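Long-range contacts in porin B (Pseudomonas putida, PDB 4GEY), which forms a beta-barrel channel in the outer membrane for sugar uptake and probably favours carbohydrates such as glucose: residues I108-A113 with N375-P380; E366-Q371 with G381-Q386; Q115-Q120 with N167-G172; G176-G181 with N324-Y329; N328-G333 with V352-V357. The protein carries 2 engineered substitutions. All blocks are in the same frame, centred on the assembly; numbering follows the deposited sequence.

Contact 1: I108-A113 with N375-P380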
# COMPACT_ATOMS: atom_id res chain seq x y z
N ILE A 108 0.81 -13.15 15.34
CA ILE A 108 0.21 -13.95 14.27
C ILE A 108 1.19 -14.86 13.51
O ILE A 108 0.92 -16.04 13.29
CB ILE A 108 -0.53 -13.07 13.25
CG1 ILE A 108 -1.88 -12.63 13.81
CG2 ILE A 108 -0.77 -13.80 11.94
CD1 ILE A 108 -1.82 -11.30 14.46
N SER A 109 2.34 -14.30 13.12
CA SER A 109 3.28 -14.98 12.23
C SER A 109 4.07 -16.13 12.83
O SER A 109 4.45 -16.13 13.99
CB SER A 109 4.29 -13.98 11.66
OG SER A 109 3.68 -13.15 10.69
N ASP A 110 4.34 -17.13 12.01
CA ASP A 110 5.43 -18.02 12.29
C ASP A 110 6.70 -17.15 12.25
O ASP A 110 6.91 -16.42 11.29
CB ASP A 110 5.49 -19.08 11.20
CG ASP A 110 6.26 -20.29 11.61
OD1 ASP A 110 7.51 -20.18 11.73
OD2 ASP A 110 5.63 -21.35 11.78
N PRO A 111 7.53 -17.21 13.29
CA PRO A 111 8.74 -16.37 13.27
C PRO A 111 9.70 -16.66 12.13
O PRO A 111 10.54 -15.81 11.86
CB PRO A 111 9.41 -16.67 14.62
CG PRO A 111 8.81 -17.95 15.08
CD PRO A 111 7.40 -17.96 14.55
N ARG A 112 9.59 -17.81 11.47
CA ARG A 112 10.49 -18.04 10.33
C ARG A 112 9.77 -17.99 8.99
O ARG A 112 10.34 -18.35 7.96
CB ARG A 112 11.31 -19.33 10.48
CG ARG A 112 10.51 -20.58 10.72
CD ARG A 112 10.71 -21.10 12.10
NE ARG A 112 10.60 -22.55 12.18
CZ ARG A 112 9.46 -23.23 12.30
NH1 ARG A 112 8.29 -22.62 12.35
NH2 ARG A 112 9.50 -24.55 12.37
N ALA A 113 8.54 -17.51 9.02
CA ALA A 113 7.72 -17.35 7.82
C ALA A 113 6.57 -16.40 8.13
O ALA A 113 5.43 -16.82 8.38
CB ALA A 113 7.21 -18.71 7.33
N ASN A 375 11.90 -32.99 9.76
CA ASN A 375 10.61 -33.17 9.10
C ASN A 375 9.43 -32.73 9.94
O ASN A 375 8.30 -32.68 9.46
CB ASN A 375 10.43 -34.61 8.61
CG ASN A 375 10.09 -35.57 9.73
OD1 ASN A 375 10.33 -35.29 10.90
ND2 ASN A 375 9.55 -36.72 9.36
N ASP A 376 9.72 -32.42 11.19
CA ASP A 376 8.72 -31.95 12.15
C ASP A 376 8.61 -30.42 12.14
O ASP A 376 9.58 -29.71 12.44
CB ASP A 376 9.09 -32.46 13.54
CG ASP A 376 8.15 -31.96 14.61
OD1 ASP A 376 7.05 -31.46 14.27
OD2 ASP A 376 8.52 -32.08 15.81
N TYR A 377 7.42 -29.91 11.82
CA TYR A 377 7.14 -28.47 11.81
C TYR A 377 7.43 -27.74 13.14
O TYR A 377 7.71 -26.55 13.15
CB TYR A 377 5.69 -28.22 11.39
CG TYR A 377 5.20 -26.82 11.66
CD1 TYR A 377 5.41 -25.79 10.75
CD2 TYR A 377 4.53 -26.52 12.85
CE1 TYR A 377 4.97 -24.50 11.00
CE2 TYR A 377 4.09 -25.24 13.11
CZ TYR A 377 4.31 -24.23 12.19
OH TYR A 377 3.87 -22.96 12.46
N ASP A 378 7.34 -28.45 14.26
CA ASP A 378 7.56 -27.84 15.56
C ASP A 378 9.04 -27.70 15.86
O ASP A 378 9.43 -27.18 16.90
CB ASP A 378 6.92 -28.67 16.67
CG ASP A 378 5.43 -28.82 16.52
OD1 ASP A 378 4.74 -27.82 16.24
OD2 ASP A 378 4.95 -29.97 16.69
N ASN A 379 9.88 -28.22 14.97
CA ASN A 379 11.31 -28.10 15.19
C ASN A 379 11.81 -26.80 14.57
O ASN A 379 11.59 -26.55 13.39
CB ASN A 379 12.03 -29.30 14.58
CG ASN A 379 13.46 -29.40 15.03
OD1 ASN A 379 14.23 -28.45 14.93
ND2 ASN A 379 13.83 -30.58 15.53
N PRO A 380 12.45 -25.94 15.39
CA PRO A 380 12.95 -24.62 14.97
C PRO A 380 13.75 -24.63 13.67
O PRO A 380 13.69 -23.67 12.92
CB PRO A 380 13.86 -24.22 16.13
CG PRO A 380 13.20 -24.84 17.30
CD PRO A 380 12.69 -26.17 16.82
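Asp110 and Arg112 reach from one loop to meet Tyr377 and the carbonyls around it in another. At the compact side, the Asp110 carboxylate takes the phenol of Tyr377, whose OH donates to OD2. Its other oxygen, OD1, receives two donors of Arg112: the backbone N comes to the anti lone pair, closing an Asx turn, and NH1 comes to the syn lone pair as a salt bridge, with NH1 to OD1 2.6 Å. Asp110 thus steers the arginine as well as holding the tyrosine. The Arg112 chain, bent at chi2 and chi3, brings NH2 to the opposite loop, where it donates to Tyr377 O at 2.8 Å and to Asn379 O at 3.1 Å. Arginine suits this place because its flat, many-armed group can serve a carboxylate and several carbonyls at once, each near its edge. The looser side lies toward the exposed Pro380: the bond from Arg112 NE to Pro380 O, 3.4 Å long, is weak. The Tyr377 ring, its plane 59° from that of the guanidinium, offers at most a weak cation-pi attraction. The contact joins the loop after helix 103-108 to the one after helix 359-372; Arg112 also touches Pro384, Tyr377 rests on Glu421 and Val422, and Ile108 packs on strand 425-435.

Contact 2: E366-Q371 with G381-Q386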
# COMPACT_ATOMS: atom_id res chain seq x y z
N GLU A 366 10.96 -27.72 0.73
CA GLU A 366 10.79 -29.15 0.93
C GLU A 366 12.14 -29.83 0.81
O GLU A 366 12.48 -30.74 1.58
CB GLU A 366 9.80 -29.72 -0.08
CG GLU A 366 8.38 -29.81 0.43
CD GLU A 366 7.38 -30.06 -0.67
OE1 GLU A 366 7.71 -29.83 -1.85
OE2 GLU A 366 6.24 -30.49 -0.36
N LEU A 367 12.93 -29.35 -0.15
CA LEU A 367 14.29 -29.80 -0.35
C LEU A 367 15.19 -29.54 0.86
O LEU A 367 15.93 -30.43 1.28
CB LEU A 367 14.87 -29.10 -1.57
CG LEU A 367 15.30 -30.01 -2.72
CD1 LEU A 367 14.34 -31.19 -2.84
CD2 LEU A 367 15.32 -29.18 -3.99
N LEU A 368 15.14 -28.32 1.38
CA LEU A 368 15.88 -27.94 2.59
C LEU A 368 15.60 -28.91 3.74
O LEU A 368 16.53 -29.40 4.40
CB LEU A 368 15.50 -26.52 3.03
CG LEU A 368 16.38 -25.30 2.75
CD1 LEU A 368 17.43 -25.58 1.71
CD2 LEU A 368 15.52 -24.11 2.33
N ASN A 369 14.32 -29.20 3.95
CA ASN A 369 13.91 -30.07 5.05
C ASN A 369 14.39 -31.49 4.83
O ASN A 369 14.79 -32.19 5.76
CB ASN A 369 12.40 -30.05 5.23
CG ASN A 369 11.88 -28.70 5.70
OD1 ASN A 369 12.57 -27.96 6.39
ND2 ASN A 369 10.64 -28.38 5.31
N ALA A 370 14.35 -31.91 3.57
CA ALA A 370 14.80 -33.22 3.15
C ALA A 370 16.30 -33.38 3.40
O ALA A 370 16.77 -34.44 3.83
CB ALA A 370 14.49 -33.42 1.69
N GLN A 371 17.04 -32.32 3.13
CA GLN A 371 18.49 -32.38 3.26
C GLN A 371 18.97 -32.15 4.68
O GLN A 371 20.03 -32.62 5.05
CB GLN A 371 19.15 -31.43 2.27
CG GLN A 371 18.73 -31.69 0.82
CD GLN A 371 18.95 -33.14 0.36
OE1 GLN A 371 17.99 -33.87 0.05
NE2 GLN A 371 20.20 -33.55 0.29
N GLY A 381 14.47 -25.72 13.40
CA GLY A 381 15.23 -25.83 12.18
C GLY A 381 14.41 -26.21 10.96
O GLY A 381 14.93 -26.23 9.84
N PHE A 382 13.13 -26.53 11.17
CA PHE A 382 12.28 -26.90 10.06
C PHE A 382 11.90 -25.61 9.37
O PHE A 382 11.71 -24.59 10.03
CB PHE A 382 11.04 -27.66 10.55
CG PHE A 382 10.07 -28.06 9.45
CD1 PHE A 382 10.22 -29.28 8.77
CD2 PHE A 382 8.99 -27.24 9.12
CE1 PHE A 382 9.32 -29.66 7.76
CE2 PHE A 382 8.08 -27.61 8.12
CZ PHE A 382 8.25 -28.82 7.43
N VAL A 383 11.79 -25.66 8.05
CA VAL A 383 11.48 -24.49 7.24
C VAL A 383 10.07 -24.59 6.65
O VAL A 383 9.83 -25.37 5.74
CB VAL A 383 12.52 -24.34 6.13
CG1 VAL A 383 12.16 -23.20 5.15
CG2 VAL A 383 13.89 -24.13 6.75
N PRO A 384 9.14 -23.80 7.19
CA PRO A 384 7.71 -23.88 6.85
C PRO A 384 7.43 -23.82 5.36
O PRO A 384 8.10 -23.09 4.64
CB PRO A 384 7.11 -22.66 7.55
CG PRO A 384 7.98 -22.51 8.78
CD PRO A 384 9.39 -22.87 8.31
N LEU A 385 6.45 -24.61 4.93
CA LEU A 385 6.03 -24.67 3.54
C LEU A 385 5.01 -23.57 3.30
O LEU A 385 3.91 -23.60 3.85
CB LEU A 385 5.42 -26.04 3.21
CG LEU A 385 6.29 -27.31 3.37
CD1 LEU A 385 5.68 -28.45 2.59
CD2 LEU A 385 7.73 -27.09 2.92
N GLN A 386 5.40 -22.59 2.50
CA GLN A 386 4.52 -21.45 2.26
C GLN A 386 3.66 -21.66 1.03
O GLN A 386 4.17 -21.86 -0.07
CB GLN A 386 5.34 -20.18 2.13
CG GLN A 386 6.00 -19.79 3.42
CD GLN A 386 6.72 -18.48 3.31
OE1 GLN A 386 7.77 -18.39 2.67
NE2 GLN A 386 6.17 -17.45 3.94
O HOH W 1 15.10 -27.89 7.41
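Asn369 OD1 is gripped by two donors, the backbone N of Val383 and a water. Val383 N lies 2.9 Å from OD1 in the plane of the amide carbonyl, on a lone pair, and its N-H...O angle of 163° makes the bond nearly straight. The water donates to OD1 at 2.7 Å and also to Gly381 O at 2.9 Å, so it bridges the asparagine to a carbonyl two residues before Val383. The other half of the amide answers in kind: Asn369 ND2 donates to Val383 O at 3.1 Å, with the acceptor close to the amide plane. Donor and acceptor of one side chain therefore match the N-H and C=O of a single residue, much as a neighbouring strand would, and an asparagine on helix 359-372 secures the irregular segment that leads from this helix into barrel strand 388-399. The two bonds also fix the rotation of the amide, which lies stacked on one face of the Phe382 ring with the planes only 14° apart, ND2 toward the rim of the ring. Phe382 gets there because its CG is anti to the backbone N (chi1 179°), which turns the ring back toward the helix. Leu368 CD2 faces Val383 CG1 at 4.5 Å, a light touch. Near Asn369, Glu366 crosses Leu385 at about a right angle: its CG lies 3.7 Å from both Leu385 methyls, and its OE2 also comes against CD1, while Leu385 leans on Lys362 and Ala365 of the helix.

Contact 3: Q115-Q120 with N167-G172; sequences QFSSVQ and NLAFCG
Hydrogen bonding between Ser117 and Asn167, and between Ser118 and Leu168, carries this contact. Ser117 OG, which chi1 of -172° sets trans to the backbone N and so carries toward Asn167, donates to Asn167 OD1 at 2.7 Å, arriving from above the plane of the amide carbonyl and not on a lone pair. The same OD1 accepts from Ala169 N at 3.0 Å, so it is shared by the serine hydroxyl and an Asx turn; Asn167 ND2 is held by Gln411. From the backbone comes a second bond, Leu168 N to Ser118 O at 2.9 Å, nearly straight at 169°. A weaker CA-H...O approach reinforces it, with Asn167 CA 3.4 Å from Ser118 O. Within its own loop, Ser118 OG closes an ST turn by accepting from Gln120 N, and it is bonded to Asn102 as well. Van der Waals packing is modest: Ser118 CB faces Leu168 CB at 4.1 Å, and Ser117 OG packs on Leu168 CB and Ala169 CB. Leu168 comes within about 5 Å of the bound glucose by its side chain, and three residues on Cys171 is in a disulfide with Cys163. The two loops sit inside the barrel: Ser117 touches Trp178 of helix 175-178, Ala169 packs on Ala353 of strand 347-357 with its O bonded to Tyr329 and Gln331 of strand 326-337, and Phe170 reaches Glu393 of strand 388-399.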
# COMPACT_ATOMS: atom_id res chain seq x y z
N GLN A 115 3.74 -13.29 8.09
CA GLN A 115 2.58 -12.97 7.29
C GLN A 115 2.94 -12.07 6.11
O GLN A 115 3.79 -11.19 6.23
CB GLN A 115 1.53 -12.26 8.15
CG GLN A 115 0.21 -12.12 7.44
CD GLN A 115 -0.76 -11.28 8.19
OE1 GLN A 115 -0.53 -10.93 9.35
NE2 GLN A 115 -1.88 -10.94 7.54
N PHE A 116 2.31 -12.29 4.96
CA PHE A 116 2.59 -11.45 3.81
C PHE A 116 1.90 -10.12 3.99
O PHE A 116 2.55 -9.07 3.99
CB PHE A 116 2.19 -12.14 2.50
CG PHE A 116 3.11 -13.24 2.10
CD1 PHE A 116 4.31 -12.96 1.47
CD2 PHE A 116 2.81 -14.56 2.40
CE1 PHE A 116 5.19 -13.97 1.12
CE2 PHE A 116 3.68 -15.58 2.05
CZ PHE A 116 4.88 -15.29 1.41
N SER A 117 0.59 -10.15 4.18
CA SER A 117 -0.16 -8.97 4.55
C SER A 117 0.12 -8.62 6.02
O SER A 117 0.99 -9.23 6.66
CB SER A 117 -1.67 -9.19 4.33
OG SER A 117 -2.40 -7.99 4.53
N SER A 118 -0.62 -7.65 6.55
CA SER A 118 -0.34 -7.09 7.86
C SER A 118 -1.63 -6.54 8.42
O SER A 118 -2.42 -5.92 7.69
CB SER A 118 0.70 -5.97 7.74
OG SER A 118 0.65 -5.12 8.88
N VAL A 119 -1.86 -6.75 9.71
CA VAL A 119 -3.11 -6.34 10.32
C VAL A 119 -3.07 -4.90 10.78
O VAL A 119 -4.04 -4.38 11.33
CB VAL A 119 -3.49 -7.25 11.50
CG1 VAL A 119 -3.61 -8.66 11.01
CG2 VAL A 119 -2.44 -7.17 12.61
N GLN A 120 -1.94 -4.24 10.53
CA GLN A 120 -1.82 -2.83 10.83
C GLN A 120 -1.06 -2.15 9.70
O GLN A 120 0.15 -1.92 9.81
CB GLN A 120 -1.09 -2.61 12.16
CG GLN A 120 -1.88 -3.02 13.38
CD GLN A 120 -1.00 -3.26 14.61
OE1 GLN A 120 -0.57 -4.40 14.87
NE2 GLN A 120 -0.73 -2.20 15.37
N ASN A 167 -6.23 -3.63 7.17
CA ASN A 167 -5.42 -4.71 6.64
C ASN A 167 -4.71 -4.30 5.34
O ASN A 167 -5.34 -3.78 4.42
CB ASN A 167 -6.31 -5.92 6.41
CG ASN A 167 -5.52 -7.17 6.12
OD1 ASN A 167 -4.96 -7.34 5.03
ND2 ASN A 167 -5.48 -8.07 7.08
N LEU A 168 -3.41 -4.57 5.27
CA LEU A 168 -2.57 -4.15 4.15
C LEU A 168 -3.12 -4.58 2.81
O LEU A 168 -3.04 -3.82 1.85
CB LEU A 168 -1.15 -4.70 4.30
CG LEU A 168 0.04 -3.75 4.12
CD1 LEU A 168 1.28 -4.53 3.74
CD2 LEU A 168 -0.24 -2.64 3.13
N ALA A 169 -3.68 -5.78 2.76
CA ALA A 169 -4.21 -6.32 1.51
C ALA A 169 -5.27 -5.44 0.87
O ALA A 169 -5.57 -5.59 -0.33
CB ALA A 169 -4.78 -7.70 1.76
N PHE A 170 -5.87 -4.53 1.65
CA PHE A 170 -6.94 -3.67 1.14
C PHE A 170 -6.58 -2.20 1.22
O PHE A 170 -7.46 -1.33 1.23
CB PHE A 170 -8.26 -3.93 1.89
CG PHE A 170 -8.59 -5.37 2.03
CD1 PHE A 170 -8.98 -6.11 0.93
CD2 PHE A 170 -8.48 -5.99 3.25
CE1 PHE A 170 -9.27 -7.46 1.06
CE2 PHE A 170 -8.77 -7.33 3.39
CZ PHE A 170 -9.16 -8.07 2.28
N CYS A 171 -5.29 -1.92 1.28
CA CYS A 171 -4.84 -0.55 1.44
C CYS A 171 -3.61 -0.27 0.57
O CYS A 171 -2.58 -0.92 0.72
CB CYS A 171 -4.52 -0.26 2.91
SG CYS A 171 -3.31 1.08 3.13
N GLY A 172 -3.74 0.68 -0.35
CA GLY A 172 -2.60 1.19 -1.09
C GLY A 172 -2.26 0.36 -2.30
O GLY A 172 -3.05 -0.47 -2.74

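Contact 4: G176-G181 with N324-Y329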
# COMPACT_ATOMS: atom_id res chain seq x y z
N GLY A 176 3.03 -2.82 -4.58
CA GLY A 176 3.94 -2.41 -3.53
C GLY A 176 4.04 -3.38 -2.35
O GLY A 176 5.02 -3.36 -1.61
N ASN A 177 3.04 -4.22 -2.17
CA ASN A 177 3.08 -5.17 -1.08
C ASN A 177 3.80 -6.45 -1.47
O ASN A 177 4.65 -6.96 -0.73
CB ASN A 177 1.67 -5.44 -0.58
CG ASN A 177 1.04 -4.22 0.06
OD1 ASN A 177 1.74 -3.39 0.65
ND2 ASN A 177 -0.27 -4.09 -0.06
N TRP A 178 3.50 -6.96 -2.65
CA TRP A 178 3.97 -8.28 -3.05
C TRP A 178 5.29 -8.28 -3.81
O TRP A 178 5.92 -9.32 -4.00
CB TRP A 178 2.85 -9.00 -3.82
CG TRP A 178 1.50 -8.70 -3.22
CD1 TRP A 178 0.37 -8.33 -3.89
CD2 TRP A 178 1.17 -8.69 -1.83
NE1 TRP A 178 -0.65 -8.11 -3.00
CE2 TRP A 178 -0.19 -8.32 -1.73
CE3 TRP A 178 1.88 -8.96 -0.65
CZ2 TRP A 178 -0.83 -8.23 -0.51
CZ3 TRP A 178 1.23 -8.85 0.55
CH2 TRP A 178 -0.11 -8.50 0.61
N VAL A 179 5.72 -7.10 -4.25
CA VAL A 179 7.07 -6.93 -4.77
C VAL A 179 7.67 -5.72 -4.03
O VAL A 179 8.46 -4.93 -4.56
CB VAL A 179 7.11 -6.96 -6.36
CG1 VAL A 179 6.03 -6.13 -6.96
CG2 VAL A 179 8.49 -6.61 -6.93
N GLY A 180 7.29 -5.61 -2.77
CA GLY A 180 7.78 -4.57 -1.89
C GLY A 180 9.26 -4.60 -1.60
O GLY A 180 9.78 -3.69 -0.95
N GLY A 181 9.96 -5.64 -2.07
CA GLY A 181 11.40 -5.69 -1.95
C GLY A 181 12.11 -4.67 -2.84
O GLY A 181 13.23 -4.27 -2.53
N ASN A 324 10.04 -13.74 -7.92
CA ASN A 324 9.10 -13.18 -6.97
C ASN A 324 8.47 -14.22 -6.04
O ASN A 324 7.95 -15.23 -6.51
CB ASN A 324 8.00 -12.45 -7.73
CG ASN A 324 7.56 -11.19 -7.04
OD1 ASN A 324 8.29 -10.19 -7.02
ND2 ASN A 324 6.35 -11.21 -6.47
N VAL A 325 8.49 -13.97 -4.73
CA VAL A 325 7.97 -14.93 -3.75
C VAL A 325 6.46 -15.08 -3.89
O VAL A 325 5.95 -16.21 -3.99
CB VAL A 325 8.28 -14.52 -2.30
CG1 VAL A 325 7.65 -15.49 -1.34
CG2 VAL A 325 9.78 -14.46 -2.06
N VAL A 326 5.75 -13.95 -3.88
CA VAL A 326 4.33 -13.94 -4.24
C VAL A 326 4.16 -14.12 -5.75
O VAL A 326 4.64 -13.33 -6.55
CB VAL A 326 3.67 -12.66 -3.84
CG1 VAL A 326 2.20 -12.67 -4.29
CG2 VAL A 326 3.79 -12.46 -2.34
N ASP A 327 3.47 -15.19 -6.10
CA ASP A 327 3.26 -15.64 -7.47
C ASP A 327 2.24 -14.71 -8.15
O ASP A 327 2.48 -14.15 -9.22
CB ASP A 327 2.69 -17.06 -7.39
CG ASP A 327 2.75 -17.79 -8.69
OD1 ASP A 327 2.50 -17.18 -9.74
OD2 ASP A 327 3.05 -19.01 -8.65
N ASN A 328 1.09 -14.59 -7.48
CA ASN A 328 -0.06 -13.86 -7.98
C ASN A 328 -0.93 -13.52 -6.78
O ASN A 328 -0.80 -14.13 -5.73
CB ASN A 328 -0.83 -14.72 -9.00
CG ASN A 328 -1.49 -15.96 -8.38
OD1 ASN A 328 -2.39 -15.84 -7.54
ND2 ASN A 328 -1.07 -17.15 -8.80
N TYR A 329 -1.82 -12.53 -6.92
CA TYR A 329 -2.69 -12.13 -5.82
C TYR A 329 -4.03 -11.62 -6.32
O TYR A 329 -4.11 -11.00 -7.38
CB TYR A 329 -1.98 -11.07 -4.98
CG TYR A 329 -2.85 -9.97 -4.41
CD1 TYR A 329 -3.11 -8.81 -5.13
CD2 TYR A 329 -3.36 -10.06 -3.12
CE1 TYR A 329 -3.88 -7.79 -4.59
CE2 TYR A 329 -4.12 -9.04 -2.56
CZ TYR A 329 -4.38 -7.91 -3.30
OH TYR A 329 -5.15 -6.90 -2.76
O HOH W 2 7.27 -11.52 -3.36
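Trp178 packs CB-first on Val326 and lays its indole on Tyr329. CB sits on the branch point of the valine, 3.8 Å from Val326 CB, and CG, which chi1 of -38° keeps beside the backbone N, comes near Val326 CG1. From there CD1 passes over the base of the tyrosine ring, 3.7 Å from Tyr329 CG. NE1 lies over the centre of that ring, 3.1 Å above its plane, while CZ2 skirts Tyr329 CE2 at 4.0 Å. At the far end CH2 meets Ile355 of strand 347-357, and CZ3 lies by Phe116. The five-membered ring and the phenol ring meet obliquely, planes 49° apart. A broad indole fits because it can cover a beta-branched residue and an aromatic one together, and Asn177 CB covers one of its faces. The backbone is held too: Asn324 ND2 donates to Trp178 O at 3.1 Å, from above the carbonyl plane, and more squarely to Val326 O at 2.7 Å. A water, donating to Trp178 O and accepting from Val326 N, completes the link. Just beyond, Gly180 O is bonded to Arg125, a residue of the glucose pocket. This is an inward-folded segment of a porin, its short helix laid against the inner wall of the barrel beside the sugar site.

Contact 5: N328-G333 with V352-V357; sequences NYQQVG and VARIHV
Strands 328-333 and 352-357 pair antiparallel, the axes of these short segments coming within 4.6 Å, and the backbone bonds of Gln330 with Arg354 and of Val332 with Val352 set the register. In the first pair Gln330 N reaches Arg354 O at 3.0 Å and Arg354 N reaches Gln330 O at 2.8 Å; the second is matched by Val352 N to Val332 O, 2.7 Å. Polar side chains cover the face of Asn328, Gln330 and Arg354. Arg354, with CG anti to the backbone N (chi1 170°) and its chain extended to NE, lies alongside Gln330 and donates through NH1 to Gln330 OE1. Its bond to Asn328 OD1 is weak, but Gln330 NE2 donates to that oxygen at 2.8 Å, so the glutamine spans both partners. A water accepts from Arg354 NH2 and sits over the His356 ring. Apolar contact occupies the other face: Tyr329 CE2 touches Ala353 CB at 3.9 Å, and Ile355 CG1 lies at the ring edge, 3.8 Å from Tyr329 CD2. Residues thus alternate between this inward face, packed on the loops, and the detergent side, where Val332 and Val352 follow the polar group, as in a membrane-barrel hairpin.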
# COMPACT_ATOMS: atom_id res chain seq x y z
N ASN A 328 1.09 -14.59 -7.48
CA ASN A 328 -0.06 -13.86 -7.98
C ASN A 328 -0.93 -13.52 -6.78
O ASN A 328 -0.80 -14.13 -5.73
CB ASN A 328 -0.83 -14.72 -9.00
CG ASN A 328 -1.49 -15.96 -8.38
OD1 ASN A 328 -2.39 -15.84 -7.54
ND2 ASN A 328 -1.07 -17.15 -8.80
N TYR A 329 -1.82 -12.53 -6.92
CA TYR A 329 -2.69 -12.13 -5.82
C TYR A 329 -4.03 -11.62 -6.32
O TYR A 329 -4.11 -11.00 -7.38
CB TYR A 329 -1.98 -11.07 -4.98
CG TYR A 329 -2.85 -9.97 -4.41
CD1 TYR A 329 -3.11 -8.81 -5.13
CD2 TYR A 329 -3.36 -10.06 -3.12
CE1 TYR A 329 -3.88 -7.79 -4.59
CE2 TYR A 329 -4.12 -9.04 -2.56
CZ TYR A 329 -4.38 -7.91 -3.30
OH TYR A 329 -5.15 -6.90 -2.76
N GLN A 330 -5.09 -11.90 -5.58
CA GLN A 330 -6.41 -11.43 -5.95
C GLN A 330 -7.06 -10.79 -4.75
O GLN A 330 -6.76 -11.14 -3.60
CB GLN A 330 -7.29 -12.56 -6.48
CG GLN A 330 -6.75 -13.26 -7.70
CD GLN A 330 -5.64 -14.24 -7.36
OE1 GLN A 330 -5.72 -14.95 -6.36
NE2 GLN A 330 -4.58 -14.25 -8.16
N GLN A 331 -7.97 -9.86 -5.01
CA GLN A 331 -8.70 -9.25 -3.93
C GLN A 331 -10.03 -8.75 -4.44
O GLN A 331 -10.11 -8.13 -5.50
CB GLN A 331 -7.87 -8.14 -3.32
CG GLN A 331 -8.58 -7.24 -2.35
CD GLN A 331 -8.48 -5.81 -2.80
OE1 GLN A 331 -9.05 -5.44 -3.82
NE2 GLN A 331 -7.71 -5.00 -2.06
N VAL A 332 -11.07 -9.03 -3.68
CA VAL A 332 -12.42 -8.60 -4.02
C VAL A 332 -13.05 -8.02 -2.76
O VAL A 332 -12.77 -8.49 -1.65
CB VAL A 332 -13.22 -9.80 -4.57
CG1 VAL A 332 -14.66 -9.71 -4.21
CG2 VAL A 332 -13.07 -9.86 -6.07
N GLY A 333 -13.86 -6.99 -2.89
CA GLY A 333 -14.53 -6.44 -1.73
C GLY A 333 -15.61 -5.43 -2.08
O GLY A 333 -15.89 -5.19 -3.26
N VAL A 352 -11.95 -9.43 0.76
CA VAL A 352 -11.29 -10.74 0.84
C VAL A 352 -10.12 -10.69 -0.10
O VAL A 352 -10.25 -10.18 -1.21
CB VAL A 352 -12.19 -11.90 0.37
CG1 VAL A 352 -11.81 -13.19 1.10
CG2 VAL A 352 -13.66 -11.58 0.57
N ALA A 353 -8.98 -11.21 0.34
CA ALA A 353 -7.79 -11.25 -0.49
C ALA A 353 -7.18 -12.62 -0.44
O ALA A 353 -7.23 -13.30 0.58
CB ALA A 353 -6.78 -10.23 -0.04
N ARG A 354 -6.59 -13.03 -1.55
CA ARG A 354 -5.86 -14.29 -1.65
C ARG A 354 -4.46 -13.95 -2.09
O ARG A 354 -4.27 -13.19 -3.04
CB ARG A 354 -6.54 -15.20 -2.66
CG ARG A 354 -5.76 -16.42 -3.03
CD ARG A 354 -6.42 -17.19 -4.16
NE ARG A 354 -5.58 -18.31 -4.53
CZ ARG A 354 -4.75 -18.31 -5.56
NH1 ARG A 354 -4.67 -17.25 -6.34
NH2 ARG A 354 -4.00 -19.38 -5.82
N ILE A 355 -3.47 -14.47 -1.39
CA ILE A 355 -2.06 -14.23 -1.70
C ILE A 355 -1.35 -15.55 -1.91
O ILE A 355 -1.08 -16.28 -0.95
CB ILE A 355 -1.37 -13.48 -0.56
CG1 ILE A 355 -2.12 -12.18 -0.26
CG2 ILE A 355 0.08 -13.22 -0.91
CD1 ILE A 355 -1.82 -11.58 1.11
N HIS A 356 -1.04 -15.87 -3.16
CA HIS A 356 -0.43 -17.15 -3.46
C HIS A 356 1.10 -17.09 -3.57
O HIS A 356 1.65 -16.17 -4.16
CB HIS A 356 -1.03 -17.74 -4.73
CG HIS A 356 -0.43 -19.05 -5.13
ND1 HIS A 356 0.51 -19.16 -6.13
CD2 HIS A 356 -0.63 -20.30 -4.65
CE1 HIS A 356 0.86 -20.43 -6.26
NE2 HIS A 356 0.19 -21.14 -5.37
N VAL A 357 1.77 -18.08 -2.99
CA VAL A 357 3.22 -18.16 -3.03
C VAL A 357 3.71 -19.07 -4.15
O VAL A 357 3.30 -20.22 -4.25
CB VAL A 357 3.84 -18.69 -1.72
CG1 VAL A 357 5.35 -18.59 -1.78
CG2 VAL A 357 3.30 -17.93 -0.51
O HOH W 3 -2.36 -20.26 -7.98

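In the fold
Contacts 3, 4 and 5 lie together in the barrel, their centres 11 to 12 Å apart; contacts 4 and 5 share Asn328 and Tyr329, and Asp327 N of contact 4 lies 2.8 Å from His356 O of contact 5, a probable hydrogen bond. The glucose site is nearest contact 3, with the side chain of Trp178 of contact 4 about 9 Å from the sugar. Contacts 1 and 2 are about 10 Å apart, centre to centre, and meet directly where Tyr377 CA is 3.5 Å from Phe382 CD2. Among their links to the interior are Ser109 OG to Gln115 N, 2.6 Å, Gln386 NE2 to Phe116 CZ, 3.6 Å, and Gln386 O to Val357 CB of contact 5, 3.6 Å.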